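Local coordinates for phosphatidylglycerol lysyltransferase C-terminal domain-containing protein (Bacteroides thetaiotaomicron, PDB 2HQY) that is of unknown function but binds coenzyme A and probably transfers an acyl or aminoacyl group, at residues Glu174-Val178 with Asn179-Gln183; Leu194-Ala197 with Leu198-Glu202. All coordinates share one frame; numbering follows the deposited sequence.

Contact 1 of 2, residues Glu174-Val178 with Asn179-Gln183. With COA (coenzyme A), chain C.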
loop_
_atom_site.group_PDB
_atom_site.type_symbol
_atom_site.label_atom_id
_atom_site.label_comp_id
_atom_site.label_asym_id
_atom_site.label_seq_id
_atom_site.Cartn_x
_atom_site.Cartn_y
_atom_site.Cartn_z
ATOM N N GLU A 174 -1.434 14.106 17.404
ATOM C CA GLU A 174 -1.262 15.487 17.845
ATOM C C GLU A 174 -0.211 16.182 17.006
ATOM O O GLU A 174 -0.402 17.322 16.591
ATOM C CB GLU A 174 -0.850 15.554 19.314
ATOM C CG GLU A 174 -1.971 15.100 20.251
ATOM C CD GLU A 174 -1.731 15.518 21.704
ATOM O OE1 GLU A 174 -0.952 16.488 21.949
ATOM O OE2 GLU A 174 -2.330 14.876 22.602
ATOM N N TRP A 175 0.896 15.484 16.762
ATOM C CA TRP A 175 2.010 16.038 15.983
ATOM C C TRP A 175 1.556 16.352 14.558
ATOM O O TRP A 175 1.916 17.389 13.981
ATOM C CB TRP A 175 3.169 15.020 15.973
ATOM C CG TRP A 175 4.443 15.570 15.429
ATOM C CD1 TRP A 175 5.480 16.118 16.137
ATOM C CD2 TRP A 175 4.823 15.618 14.052
ATOM N NE1 TRP A 175 6.487 16.514 15.273
ATOM C CE2 TRP A 175 6.106 16.220 13.991
ATOM C CE3 TRP A 175 4.200 15.219 12.857
ATOM C CZ2 TRP A 175 6.790 16.423 12.779
ATOM C CZ3 TRP A 175 4.870 15.432 11.643
ATOM C CH2 TRP A 175 6.163 16.032 11.621
ATOM N N CYS A 176 0.759 15.455 13.990
ATOM C CA CYS A 176 0.265 15.656 12.615
ATOM C C CYS A 176 -0.772 16.787 12.526
ATOM O O CYS A 176 -0.895 17.452 11.473
ATOM C CB CYS A 176 -0.287 14.349 12.060
ATOM S SG CYS A 176 1.070 13.453 11.217
ATOM N N LYS A 177 -1.533 16.985 13.607
ATOM C CA LYS A 177 -2.484 18.124 13.648
ATOM C C LYS A 177 -1.680 19.414 13.575
ATOM O O LYS A 177 -2.013 20.296 12.786
ATOM C CB LYS A 177 -3.393 18.094 14.896
ATOM C CG LYS A 177 -4.511 19.155 14.939
ATOM C CD LYS A 177 -5.417 19.121 13.689
ATOM C CE LYS A 177 -6.273 17.838 13.541
ATOM N NZ LYS A 177 -7.159 17.871 12.310
ATOM N N VAL A 178 -0.623 19.514 14.376
ATOM C CA VAL A 178 0.257 20.700 14.386
ATOM C C VAL A 178 0.924 20.884 13.011
ATOM O O VAL A 178 0.961 21.997 12.460
ATOM C CB VAL A 178 1.372 20.568 15.489
ATOM C CG1 VAL A 178 2.348 21.744 15.433
ATOM C CG2 VAL A 178 0.743 20.508 16.883
ATOM N N ASN A 179 1.446 19.793 12.463
ATOM C CA ASN A 179 2.304 19.856 11.279
ATOM C C ASN A 179 1.542 19.765 9.939
ATOM O O ASN A 179 2.138 19.857 8.855
ATOM C CB ASN A 179 3.465 18.841 11.419
ATOM C CG ASN A 179 4.541 19.332 12.415
ATOM O OD1 ASN A 179 5.392 20.137 12.045
ATOM N ND2 ASN A 179 4.469 18.891 13.692
ATOM N N ASN A 180 0.227 19.625 10.017
ATOM C CA ASN A 180 -0.602 19.520 8.808
ATOM C C ASN A 180 -0.223 18.347 7.902
ATOM O O ASN A 180 -0.043 18.500 6.673
ATOM C CB ASN A 180 -0.623 20.848 8.010
ATOM C CG ASN A 180 -1.784 20.902 7.021
ATOM O OD1 ASN A 180 -2.635 19.988 6.988
ATOM N ND2 ASN A 180 -1.825 21.964 6.202
ATOM N N CYS A 181 -0.129 17.157 8.494
ATOM C CA CYS A 181 0.124 15.971 7.673
ATOM C C CYS A 181 -0.971 15.692 6.654
ATOM O O CYS A 181 -0.703 15.044 5.641
ATOM C CB CYS A 181 0.330 14.730 8.534
ATOM S SG CYS A 181 1.711 14.894 9.717
ATOM N N ASP A 182 -2.200 16.117 6.927
ATOM C CA ASP A 182 -3.286 15.946 5.934
ATOM C C ASP A 182 -2.973 16.591 4.577
ATOM O O ASP A 182 -3.445 16.093 3.537
ATOM C CB ASP A 182 -4.607 16.541 6.451
ATOM C CG ASP A 182 -5.242 15.699 7.553
ATOM O OD1 ASP A 182 -4.713 14.600 7.873
ATOM O OD2 ASP A 182 -6.283 16.136 8.101
ATOM N N GLN A 183 -2.238 17.705 4.575
ATOM C CA GLN A 183 -1.900 18.370 3.310
ATOM C C GLN A 183 -0.434 18.331 2.892
ATOM O O GLN A 183 -0.149 18.495 1.707
ATOM C CB GLN A 183 -2.412 19.805 3.289
ATOM C CG GLN A 183 -3.933 19.869 3.418
ATOM C CD GLN A 183 -4.409 21.299 3.419
ATOM O OE1 GLN A 183 -3.915 22.124 4.178
ATOM N NE2 GLN A 183 -5.366 21.595 2.563
HETATM N N1A COA C . 9.580 13.412 7.807
HETATM C C2A COA C . 9.589 13.478 9.153
HETATM N N3A COA C . 9.629 14.656 9.792
HETATM C C4A COA C . 9.657 15.821 9.083
HETATM C C5A COA C . 9.645 15.785 7.693
HETATM C C6A COA C . 9.602 14.538 7.052
HETATM N N6A COA C . 9.583 14.418 5.700
HETATM N N7A COA C . 9.677 17.077 7.275
HETATM C C8A COA C . 9.700 17.883 8.366
HETATM N N9A COA C . 9.713 17.111 9.463
HETATM C C1B COA C . 9.671 17.563 10.883
HETATM C C2B COA C . 10.870 18.235 11.544
HETATM O O2B COA C . 11.724 17.269 12.152
HETATM C C3B COA C . 10.161 19.039 12.624
HETATM O O3B COA C . 9.844 18.220 13.754
HETATM P P3B COA C . 9.642 18.866 15.218
HETATM O O7A COA C . 11.079 19.140 15.656
HETATM O O8A COA C . 8.874 17.814 16.009
HETATM O O9A COA C . 8.853 20.143 15.033
HETATM C C4B COA C . 8.841 19.470 12.005
HETATM O O4B COA C . 8.572 18.494 10.993
HETATM C C5B COA C . 8.904 20.885 11.415
HETATM O O5B COA C . 10.274 21.211 11.134
HETATM P P1A COA C . 10.821 22.008 9.828
HETATM O O1A COA C . 12.291 21.676 9.679
HETATM O O2A COA C . 9.895 21.810 8.635
HETATM O O3A COA C . 10.719 23.530 10.364
HETATM O O4A COA C . 9.484 25.545 11.275
HETATM O O5A COA C . 8.178 23.681 9.975
HETATM O O HOH W 1 -3.206 17.275 9.475
HETATM O O HOH W 2 -6.883 15.358 10.591
HETATM O O HOH W 3 -6.029 18.589 9.912
#
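At the rim of the coenzyme A pocket, where helix 165-179 ends, Trp175 and Asn179 stack one turn apart. The Asn179 amide lies over one face of the indole, the two planes 23° apart, with ND2 above the middle of the ring system and 3.1 Å from Trp175 CE2. ND2 also donates to Trp175 O (3.0 Å), which takes the backbone N of Asn179 as well, so one carbonyl fixes both the last helical turn and the rotation of the amide. The indole swings out opposite its own backbone N (chi1 -169°) and carries NE1 to the coenzyme, where Trp175 NE1 meets phosphate oxygen O8A of coenzyme A at 2.8 Å in a nearly straight bond (177°). Were Trp175 replaced by an alanine, the phosphate oxygen would probably lose its N-H donor and the Asn179 amide the face it lies on. Beyond the opposite end of the indole, Cys181 SG sits at the ring edge, 3.7 Å from Trp175 CZ3. Asn180, with positive phi, turns the chain so that Cys181 N reaches Cys176 O (3.1 Å). This is a helix C-terminus ended by a positive-phi residue, its following loop tied to the last turn by the Cys176-Cys181 disulfide, beside the coenzyme A pocket.

Contact 2 of 2, residues Leu194-Ala197 with Leu198-Glu202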
loop_
_atom_site.group_PDB
_atom_site.type_symbol
_atom_site.label_atom_id
_atom_site.label_comp_id
_atom_site.label_asym_id
_atom_site.label_seq_id
_atom_site.Cartn_x
_atom_site.Cartn_y
_atom_site.Cartn_z
ATOM N N LEU A 194 4.454 5.197 9.513
ATOM C CA LEU A 194 4.594 5.126 10.972
ATOM C C LEU A 194 3.445 4.321 11.584
ATOM O O LEU A 194 3.648 3.477 12.451
ATOM C CB LEU A 194 4.623 6.568 11.508
ATOM C CG LEU A 194 4.925 6.849 12.963
ATOM C CD1 LEU A 194 5.413 8.336 13.068
ATOM C CD2 LEU A 194 3.629 6.624 13.758
ATOM N N ILE A 195 2.244 4.591 11.116
ATOM C CA ILE A 195 1.065 3.921 11.638
ATOM C C ILE A 195 1.092 2.413 11.295
ATOM O O ILE A 195 0.768 1.569 12.144
ATOM C CB ILE A 195 -0.214 4.623 11.160
ATOM C CG1 ILE A 195 -0.366 5.996 11.892
ATOM C CG2 ILE A 195 -1.423 3.656 11.302
ATOM C CD1 ILE A 195 -1.510 6.849 11.351
ATOM N N TYR A 196 1.484 2.066 10.072
ATOM C CA TYR A 196 1.636 0.634 9.726
ATOM C C TYR A 196 2.633 -0.025 10.684
ATOM O O TYR A 196 2.387 -1.116 11.196
ATOM C CB TYR A 196 2.105 0.483 8.276
ATOM C CG TYR A 196 2.368 -0.950 7.868
ATOM C CD1 TYR A 196 1.424 -1.683 7.145
ATOM C CD2 TYR A 196 3.574 -1.562 8.206
ATOM C CE1 TYR A 196 1.694 -2.996 6.762
ATOM C CE2 TYR A 196 3.858 -2.877 7.841
ATOM C CZ TYR A 196 2.937 -3.576 7.108
ATOM O OH TYR A 196 3.212 -4.890 6.762
ATOM N N ALA A 197 3.769 0.629 10.908
ATOM C CA ALA A 197 4.788 0.089 11.824
ATOM C C ALA A 197 4.274 -0.131 13.230
ATOM O O ALA A 197 4.535 -1.187 13.848
ATOM C CB ALA A 197 6.002 1.009 11.866
ATOM N N LEU A 198 3.564 0.864 13.763
ATOM C CA LEU A 198 2.971 0.734 15.122
ATOM C C LEU A 198 1.912 -0.371 15.184
ATOM O O LEU A 198 1.888 -1.191 16.122
ATOM C CB LEU A 198 2.385 2.089 15.592
ATOM C CG LEU A 198 3.472 3.144 15.988
ATOM C CD1 LEU A 198 2.791 4.479 16.339
ATOM C CD2 LEU A 198 4.390 2.694 17.163
ATOM N N HIS A 199 1.023 -0.406 14.188
ATOM C CA HIS A 199 -0.002 -1.445 14.158
ATOM C C HIS A 199 0.594 -2.875 14.047
ATOM O O HIS A 199 -0.019 -3.851 14.494
ATOM C CB HIS A 199 -0.898 -1.273 12.935
ATOM C CG HIS A 199 -1.867 -0.123 12.978
ATOM N ND1 HIS A 199 -2.457 0.459 11.868
ATOM C CD2 HIS A 199 -2.256 0.624 14.039
ATOM C CE1 HIS A 199 -3.209 1.477 12.256
ATOM N NE2 HIS A 199 -3.101 1.598 13.567
ATOM N N ASN A 200 1.739 -2.998 13.394
ATOM C CA ASN A 200 2.374 -4.298 13.178
ATOM C C ASN A 200 3.725 -4.434 13.905
ATOM O O ASN A 200 4.610 -5.165 13.476
ATOM C CB ASN A 200 2.526 -4.495 11.675
ATOM C CG ASN A 200 1.169 -4.529 10.984
ATOM O OD1 ASN A 200 0.408 -5.505 11.141
ATOM N ND2 ASN A 200 0.842 -3.464 10.252
ATOM N N PHE A 201 3.840 -3.769 15.039
ATOM C CA PHE A 201 5.128 -3.548 15.692
ATOM C C PHE A 201 5.895 -4.849 15.989
ATOM O O PHE A 201 7.073 -4.980 15.644
ATOM C CB PHE A 201 4.868 -2.802 17.015
ATOM C CG PHE A 201 6.067 -2.089 17.556
ATOM C CD1 PHE A 201 6.447 -0.839 17.032
ATOM C CD2 PHE A 201 6.798 -2.631 18.622
ATOM C CE1 PHE A 201 7.538 -0.106 17.569
ATOM C CE2 PHE A 201 7.917 -1.918 19.169
ATOM C CZ PHE A 201 8.293 -0.656 18.638
ATOM N N GLU A 202 5.219 -5.798 16.620
ATOM C CA GLU A 202 5.875 -7.041 17.017
ATOM C C GLU A 202 6.202 -7.924 15.831
ATOM O O GLU A 202 7.301 -8.502 15.765
ATOM C CB GLU A 202 5.031 -7.785 18.048
ATOM C CG GLU A 202 5.109 -7.044 19.368
ATOM C CD GLU A 202 4.617 -7.850 20.555
ATOM O OE1 GLU A 202 3.644 -8.640 20.408
ATOM O OE2 GLU A 202 5.201 -7.670 21.650
#
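Tyr196 turns one face of its phenol ring to the amide of Asn200, whose ND2 stands 3.5 Å above the plane, over the ring centre. Ring and amide are inclined at 45° to each other, so the amide is tilted over the ring and does not stack flat on it. The same ND2 donates to Tyr196 O at 3.0 Å, bent to 143°, while the backbone N of Asn200 reaches Tyr196 O from the other face of the carbonyl plane. Asn200 can fold back in this way because its CG lies beside its own backbone N (chi1 -63°). Two donors from one residue thus grip a single carbonyl at the C-terminal end of helix 185-199, where Asn200 is the first residue to leave helical angles. The outer ends of this pair face the second subunit: Tyr196 OH is hydrogen-bonded to Asp6 OD2 and Asn200 OD1 to Gln44 NE2, both of that neighbouring chain. His199 stacks its ring on Trp57 of the second subunit, and one face of the imidazole rests over Ile195 O, which lies 3.2 Å from His199 CG, toward the rim of the ring. Leu194 and Leu198 follow another side of the helix, side by side and pointing the same way, with methyl to methyl contact at 3.5 Å between Leu194 CD2 and Leu198 CD1, tighter than usual for carbon. Leu194 CG is anti to its backbone N, whereas Leu198 CG is anti to its carbonyl carbon, and these different first torsions bring the two branched ends together. Beneath them the backbone bond from Leu198 N to Leu194 O is 2.9 Å. This apolar side packs on helix 165-179, through Cys168, Leu169 and Glu172, and on Phe220 and Phe222 of strand 216-227.

In the fold
Contact 1 comes first along the chain, at the end of helix 165-179 and in the loop that follows; contact 2 lies at the far end of the next helix, 185-199, and runs into helix 201-204. Their centres are about 19 Å apart and their nearest atoms about 7 Å, with no touch between them. The two helices pack on each other, and at the contact 1 end Cys176 and Cys181 meet Arg191. Helix 185-199 runs from the coenzyme A pocket to the subunit interface: near its start Thr187 and Glu190 line the pocket beside contact 1, whereas its last turn, in contact 2, reaches the second subunit.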